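Local coordinates for extracellular invertase (Aspergillus kawachii, PDB 5XH8), which probably hydrolyses sucrose at its beta-fructofuranosyl linkage and, with high transfructosylation activity, passes fructosyl units to sugar acceptors to build fructooligosaccharides such as 1-kestose, at residues P42-T47 / S63-A68; A68-D71 / T75-D78. All blocks are in the same frame, centred on the assembly; numbering follows the deposited sequence.

Interaction 1 (P42-T47 / S63-A68)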
# COMPACT_ATOMS: atom_id res chain seq x y z
N PRO A 42 -2.55 3.48 25.15
CA PRO A 42 -3.31 2.26 25.27
C PRO A 42 -4.07 2.00 23.95
O PRO A 42 -4.31 2.94 23.19
CB PRO A 42 -4.26 2.55 26.43
CG PRO A 42 -4.49 4.03 26.33
CD PRO A 42 -3.17 4.59 25.90
N CYS A 43 -4.37 0.75 23.66
CA CYS A 43 -5.12 0.36 22.47
C CYS A 43 -5.45 -1.11 22.59
O CYS A 43 -5.19 -1.73 23.63
CB CYS A 43 -4.32 0.66 21.17
SG CYS A 43 -2.69 -0.10 21.10
N LEU A 44 -6.09 -1.66 21.56
CA LEU A 44 -6.27 -3.11 21.40
C LEU A 44 -7.25 -3.76 22.40
O LEU A 44 -7.49 -4.97 22.29
CB LEU A 44 -4.88 -3.82 21.41
CG LEU A 44 -4.76 -5.35 21.30
CD1 LEU A 44 -3.60 -5.76 20.40
CD2 LEU A 44 -4.61 -6.00 22.66
N HIS A 45 -7.87 -2.99 23.30
CA HIS A 45 -8.71 -3.57 24.35
C HIS A 45 -9.87 -4.40 23.77
O HIS A 45 -10.45 -4.02 22.75
CB HIS A 45 -9.40 -2.51 25.23
CG HIS A 45 -8.53 -1.41 25.74
ND1 HIS A 45 -7.25 -1.61 26.21
CD2 HIS A 45 -8.81 -0.10 25.96
CE1 HIS A 45 -6.75 -0.46 26.62
NE2 HIS A 45 -7.68 0.47 26.50
N TYR A 46 -10.22 -5.51 24.41
CA TYR A 46 -11.42 -6.25 24.00
C TYR A 46 -11.87 -7.23 25.05
O TYR A 46 -11.06 -7.78 25.79
CB TYR A 46 -11.20 -7.00 22.67
CG TYR A 46 -10.24 -8.19 22.72
CD1 TYR A 46 -8.86 -8.01 22.72
CD2 TYR A 46 -10.73 -9.51 22.76
CE1 TYR A 46 -7.98 -9.09 22.73
CE2 TYR A 46 -9.86 -10.60 22.77
CZ TYR A 46 -8.49 -10.39 22.76
OH TYR A 46 -7.61 -11.48 22.78
N THR A 47 -13.18 -7.45 25.09
CA THR A 47 -13.74 -8.55 25.84
C THR A 47 -13.75 -9.77 24.94
O THR A 47 -14.34 -9.74 23.87
CB THR A 47 -15.18 -8.26 26.29
OG1 THR A 47 -15.23 -7.01 26.98
CG2 THR A 47 -15.69 -9.35 27.19
N SER A 63 7.89 -0.49 20.23
CA SER A 63 8.10 -1.67 19.40
C SER A 63 6.92 -2.60 19.43
O SER A 63 7.08 -3.80 19.56
CB SER A 63 9.36 -2.43 19.88
OG SER A 63 10.41 -1.52 20.10
N GLY A 64 5.73 -2.06 19.23
CA GLY A 64 4.54 -2.91 19.15
C GLY A 64 3.68 -2.76 20.38
O GLY A 64 3.88 -1.86 21.18
N ILE A 65 2.75 -3.70 20.52
CA ILE A 65 1.66 -3.60 21.48
C ILE A 65 1.80 -4.79 22.42
O ILE A 65 1.93 -5.94 21.96
CB ILE A 65 0.28 -3.69 20.76
CG1 ILE A 65 0.14 -2.60 19.69
CG2 ILE A 65 -0.86 -3.57 21.76
CD1 ILE A 65 -1.04 -2.79 18.75
N SER A 66 1.78 -4.51 23.73
CA SER A 66 1.71 -5.53 24.77
C SER A 66 0.30 -5.56 25.37
O SER A 66 -0.51 -4.65 25.14
CB SER A 66 2.76 -5.27 25.86
OG SER A 66 4.05 -5.56 25.36
N SER A 67 0.03 -6.60 26.15
CA SER A 67 -1.32 -6.86 26.64
C SER A 67 -1.35 -7.60 27.98
O SER A 67 -0.40 -8.26 28.39
CB SER A 67 -2.11 -7.63 25.57
OG SER A 67 -3.48 -7.71 25.88
N ALA A 68 -2.48 -7.44 28.67
CA ALA A 68 -2.79 -8.17 29.90
C ALA A 68 -4.30 -8.41 29.96
O ALA A 68 -5.08 -7.75 29.25
CB ALA A 68 -2.35 -7.36 31.11
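I65 meets C43 and L44 through its branched side chain, and this apolar cluster is the dense part of the contact. The methyl CG2 of I65 touches both residues, lying 3.8 Å from CD1 of L44 and 4.0 Å from SG of C43. CD1 of I65 adds a second touch on the sulfur, at 3.9 Å. Extension of L44 explains the reach: with CG anti to the backbone N (chi1 179°), the side chain is carried out toward 63-68, and the fork at CG sends CD1 to I65 and CD2 to S67. The leucine runs at a slant to I65. Packing thins toward S67. There CD2 of L44 lies 3.8 Å from OG of S67, a methyl against a hydroxyl that is hydrogen-bonded to the carbonyl O of V56. No hydrogen bond joins the two segments, and their short strand axes pass 8.0 Å apart with N-to-C directions 48° apart; side chains alone bridge them. The looser end is nevertheless not a solvent side, because all four touching residues are buried. The side chain of C43 is about 7 Å from a bound glycerol, so C43 lies near that ligand. Strand 54-60 pairs with both strands, and side chains of these alternate strands of one blade meet across it, on the face where V97 and V102 of strand 96-103, in the next sheet, pack on I65 and L44 respectively, as in the five-bladed beta-propeller of family GH32.

Interaction 2 (A68-D71 / T75-D78)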
# COMPACT_ATOMS: atom_id res chain seq x y z
N ALA A 68 -2.48 -7.44 28.67
CA ALA A 68 -2.79 -8.17 29.90
C ALA A 68 -4.30 -8.41 29.96
O ALA A 68 -5.08 -7.75 29.25
CB ALA A 68 -2.35 -7.36 31.11
N THR A 69 -4.72 -9.36 30.82
CA THR A 69 -6.12 -9.66 31.02
C THR A 69 -6.54 -9.36 32.44
O THR A 69 -5.71 -9.32 33.37
CB THR A 69 -6.44 -11.14 30.73
OG1 THR A 69 -5.64 -11.98 31.56
CG2 THR A 69 -6.16 -11.48 29.24
N THR A 70 -7.84 -9.12 32.61
CA THR A 70 -8.45 -9.00 33.92
C THR A 70 -9.77 -9.77 33.96
O THR A 70 -10.56 -9.72 32.99
CB THR A 70 -8.64 -7.55 34.32
OG1 THR A 70 -9.25 -7.49 35.62
CG2 THR A 70 -9.50 -6.77 33.33
N ASP A 71 -10.02 -10.47 35.08
CA ASP A 71 -11.30 -11.12 35.29
C ASP A 71 -12.17 -10.38 36.27
O ASP A 71 -13.29 -10.83 36.55
CB ASP A 71 -11.14 -12.60 35.71
CG ASP A 71 -10.50 -12.78 37.09
OD1 ASP A 71 -10.74 -11.98 37.99
OD2 ASP A 71 -9.76 -13.75 37.25
N THR A 75 -7.59 -6.22 39.06
CA THR A 75 -6.27 -6.81 38.97
C THR A 75 -6.02 -7.42 37.59
O THR A 75 -6.96 -7.78 36.87
CB THR A 75 -6.12 -7.94 40.00
OG1 THR A 75 -7.04 -8.99 39.67
CG2 THR A 75 -6.38 -7.42 41.43
N TYR A 76 -4.75 -7.56 37.25
CA TYR A 76 -4.33 -7.94 35.89
C TYR A 76 -3.31 -9.06 35.90
O TYR A 76 -2.55 -9.22 36.87
CB TYR A 76 -3.76 -6.71 35.16
CG TYR A 76 -4.73 -5.58 35.13
CD1 TYR A 76 -4.82 -4.68 36.19
CD2 TYR A 76 -5.63 -5.41 34.06
CE1 TYR A 76 -5.74 -3.65 36.19
CE2 TYR A 76 -6.55 -4.38 34.05
CZ TYR A 76 -6.60 -3.49 35.12
OH TYR A 76 -7.50 -2.44 35.14
N GLN A 77 -3.28 -9.80 34.80
CA GLN A 77 -2.28 -10.83 34.52
C GLN A 77 -1.62 -10.51 33.18
O GLN A 77 -2.31 -10.37 32.15
CB GLN A 77 -2.94 -12.22 34.38
CG GLN A 77 -3.18 -12.96 35.67
CD GLN A 77 -4.17 -12.28 36.62
OE1 GLN A 77 -5.24 -11.77 36.22
NE2 GLN A 77 -3.82 -12.29 37.92
N ASP A 78 -0.30 -10.46 33.16
CA ASP A 78 0.43 -10.25 31.92
C ASP A 78 0.18 -11.38 30.92
O ASP A 78 0.06 -12.52 31.31
CB ASP A 78 1.93 -10.18 32.19
CG ASP A 78 2.31 -8.94 32.95
OD1 ASP A 78 2.09 -7.82 32.43
OD2 ASP A 78 2.77 -9.10 34.11
O HOH W 1 -6.72 -12.20 33.97
O HOH W 2 -7.92 -10.53 37.04
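T69 and Q77 form the antiparallel hydrogen-bonded pair of this hairpin, with two backbone bonds: T69 N to Q77 O and Q77 N to T69 O, both 2.9 Å with an N-H...O angle of 160°. The next pair, A68 with D78, is non-hydrogen-bonded, its CA atoms 4.3 Å apart. Beyond T69 the ladder gives way to a side-chain bond, as the hydroxyl OG1 of T70 donates to T75 O at 2.6 Å. With OG1 anti to the backbone N (chi1 180°), T70 turns its hydroxyl toward T75; OG1 also accepts from the N of D72 in the turn.

Water-mediated bonds run along the side of the hairpin that carries T69 and Q77. Water 1 links OG1 of T69 to OE1 of Q77, donating to the latter at 2.7 Å. Water 2 accepts from D71 N and donates to T75 O and to OE1 of Q77, so this amide oxygen receives two water protons. The bend at chi2 (64°) brings OE1 across toward T69 and the two waters, while NE2 hydrogen-bonds D602.

Contacts made by side-chain carbons are fewer. T70 and Y76 lie side by side, CB of T70 being 3.7 Å from CD2 of the ring, and CB of A68 lies 3.2 Å from Q77 O and 4.3 Å from CB of Y76.

D71 and D78 carry salt bridges to K335 and R603. W600, near the C-terminus, packs on A68, Y76 and D78, while V56 and F54 of strand 54-60 hydrogen-bond A68 and T70 through the backbone, placing strand 65-70 between strands 54-60 and 77-78.

How the interactions relate
Interactions 1 and 2 follow one another along strand 65-70, whose early residues serve the contact with 42-47 and whose later ones pair with 75-78; A68, where the segments overlap, makes contacts only in interaction 2. Their centres lie 12 Å apart, on the same side of the chain's centre. In chain order the strands are 37-47, 54-60, 65-70 and 77-78, each antiparallel to the next within a single sheet. The two contacts differ in kind: 42-47 meets 63-68 by side chains across the intervening strand, whereas 68-71 and 75-78 are hydrogen-bonded neighbours. Together they tie the buried inner part of the blade, near the glycerol, to its partly buried far strand beside the C-terminal residues.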